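Local atomic coordinates of hellethionin-D (PDB entry 3SZS), a protein that is a plant thionin toxic to animal cells, apparently acting at the cell membrane, although its precise function is not known. Residues N14-T19 with G27-C32. Numbering follows the deposited sequence.
Sequences NACRFT and GILCDC. With NA (sodium ion), chain L.
A small apolar contact between cysteine side chains and a leucine joins the ends of the two helices of the thionin fold, where helix 7-18 faces helix 23-29. Cys-16 is its centre. Cys-16 CB lies 4.2 Å from Cys-30 SG, so a methylene meets a sulfur. Cys-16 SG extends anti to the backbone N (chi1 177°) and ends 4.4 Å from Leu-29 CD1, one methyl branch of that side chain. No hydrogen bond crosses between 14-19 and 27-32. Neither sulfur is a thiol: Cys-16 is bonded to Cys-26 and Cys-30 to Cys-12. The first bond ties helix 7-18 to helix 23-29, and the second ties helix 7-18 to the residue just after helix 23-29. Cys-30 is buried, whereas Leu-29 lies at the exposed margin.

Helix 7-18 ends beside the contact. Ala-15 O accepts both Thr-19 N and, at 3.1 Å, Thr-19 OG1, which approach from opposite faces of the carbonyl plane. Arg-17 O binds a sodium ion at 2.6 Å, together with a water and Gly-21 O. The Arg-17 side chain, bent at chi2 and chi3, touches Gln-23 and Cys-26 of helix 23-29. Beyond Cys-30 the chain enters strand 32-34, antiparallel to strand 2-4, and the Cys-32 to Cys-4 disulfide links these two strands.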
loop_
_atom_site.group_PDB
_atom_site.type_symbol
_atom_site.label_atom_id
_atom_site.label_comp_id
_atom_site.label_asym_id
_atom_site.label_seq_id
_atom_site.Cartn_x
_atom_site.Cartn_y
_atom_site.Cartn_z
ATOM N N ASN A 14 3.661 4.354 1.774
ATOM C CA ASN A 14 4.391 4.617 3.016
ATOM C C ASN A 14 4.170 6.027 3.567
ATOM O O ASN A 14 3.950 6.190 4.770
ATOM C CB ASN A 14 5.886 4.348 2.852
ATOM C CG ASN A 14 6.190 2.880 2.622
ATOM O OD1 ASN A 14 5.378 2.005 2.928
ATOM N ND2 ASN A 14 7.362 2.606 2.072
ATOM N N ALA A 15 4.218 7.037 2.694
ATOM C CA ALA A 15 4.001 8.425 3.125
ATOM C C ALA A 15 2.566 8.611 3.628
ATOM O O ALA A 15 2.334 9.279 4.642
ATOM C CB ALA A 15 4.316 9.406 1.995
ATOM N N CYS A 16 1.619 8.004 2.913
ATOM C CA CYS A 16 0.215 8.006 3.293
ATOM C C CYS A 16 0.041 7.437 4.698
ATOM O O CYS A 16 -0.615 8.046 5.549
ATOM C CB CYS A 16 -0.598 7.186 2.278
ATOM S SG CYS A 16 -2.348 6.983 2.618
ATOM N N ARG A 17 0.637 6.270 4.948
ATOM C CA ARG A 17 0.514 5.643 6.271
ATOM C C ARG A 17 1.155 6.489 7.360
ATOM O O ARG A 17 0.575 6.677 8.445
ATOM C CB ARG A 17 1.149 4.257 6.265
ATOM C CG ARG A 17 0.396 3.274 5.410
ATOM C CD ARG A 17 -0.857 2.792 6.108
ATOM N NE ARG A 17 -0.542 1.828 7.160
ATOM C CZ ARG A 17 -1.237 1.661 8.283
ATOM N NH1 ARG A 17 -2.302 2.410 8.564
ATOM N NH2 ARG A 17 -0.847 0.737 9.142
ATOM N N PHE A 18 2.351 6.992 7.066
ATOM C CA PHE A 18 3.122 7.777 8.042
ATOM C C PHE A 18 2.377 9.047 8.480
ATOM O O PHE A 18 2.465 9.449 9.646
ATOM C CB PHE A 18 4.476 8.161 7.452
ATOM C CG PHE A 18 5.447 8.709 8.459
ATOM C CD1 PHE A 18 6.205 7.853 9.247
ATOM C CD2 PHE A 18 5.604 10.085 8.621
ATOM C CE1 PHE A 18 7.115 8.359 10.178
ATOM C CE2 PHE A 18 6.517 10.596 9.559
ATOM C CZ PHE A 18 7.269 9.737 10.325
ATOM N N THR A 19 1.667 9.691 7.550
ATOM C CA THR A 19 0.958 10.935 7.880
ATOM C C THR A 19 -0.500 10.701 8.338
ATOM O O THR A 19 -1.306 11.643 8.372
ATOM C CB THR A 19 1.011 11.963 6.728
ATOM O OG1 THR A 19 0.312 11.458 5.588
ATOM C CG2 THR A 19 2.463 12.288 6.354
ATOM N N GLY A 27 -4.477 2.115 0.527
ATOM C CA GLY A 27 -4.633 1.195 -0.589
ATOM C C GLY A 27 -5.402 1.835 -1.723
ATOM O O GLY A 27 -5.073 1.633 -2.888
ATOM N N ILE A 28 -6.432 2.599 -1.373
ATOM C CA ILE A 28 -7.284 3.265 -2.352
ATOM C C ILE A 28 -6.538 4.393 -3.046
ATOM O O ILE A 28 -6.551 4.486 -4.277
ATOM C CB ILE A 28 -8.596 3.828 -1.728
ATOM C CG1 ILE A 28 -9.544 2.684 -1.385
ATOM C CG2 ILE A 28 -9.317 4.809 -2.702
ATOM C CD1 ILE A 28 -10.721 3.127 -0.491
ATOM N N LEU A 29 -5.880 5.235 -2.254
ATOM C CA LEU A 29 -5.213 6.426 -2.800
ATOM C C LEU A 29 -3.993 6.065 -3.644
ATOM O O LEU A 29 -3.711 6.725 -4.656
ATOM C CB LEU A 29 -4.832 7.401 -1.674
ATOM C CG LEU A 29 -6.036 7.930 -0.876
ATOM C CD1 LEU A 29 -5.603 8.865 0.245
ATOM C CD2 LEU A 29 -7.037 8.623 -1.784
ATOM N N CYS A 30 -3.281 5.013 -3.248
ATOM C CA CYS A 30 -2.015 4.653 -3.901
ATOM C C CYS A 30 -2.108 3.448 -4.832
ATOM O O CYS A 30 -1.083 2.954 -5.315
ATOM C CB CYS A 30 -0.955 4.417 -2.816
ATOM S SG CYS A 30 -0.720 5.878 -1.763
ATOM N N ASP A 31 -3.329 3.001 -5.121
ATOM C CA ASP A 31 -3.542 1.775 -5.890
ATOM C C ASP A 31 -2.704 0.619 -5.279
ATOM O O ASP A 31 -1.832 0.056 -5.935
ATOM C CB ASP A 31 -3.201 2.005 -7.384
ATOM C CG ASP A 31 -4.328 2.700 -8.182
ATOM O OD1 ASP A 31 -5.440 2.905 -7.656
ATOM O OD2 ASP A 31 -4.099 3.022 -9.373
ATOM N N CYS A 32 -2.937 0.313 -3.998
ATOM C CA CYS A 32 -2.287 -0.848 -3.343
ATOM C C CYS A 32 -3.315 -1.747 -2.659
ATOM O O CYS A 32 -4.479 -1.363 -2.492
ATOM C CB CYS A 32 -1.231 -0.411 -2.315
ATOM S SG CYS A 32 0.034 0.715 -2.952
HETATM NA NA NA L . -1.365 5.494 9.801
HETATM O O HOH W 1 0.010 3.726 11.255
#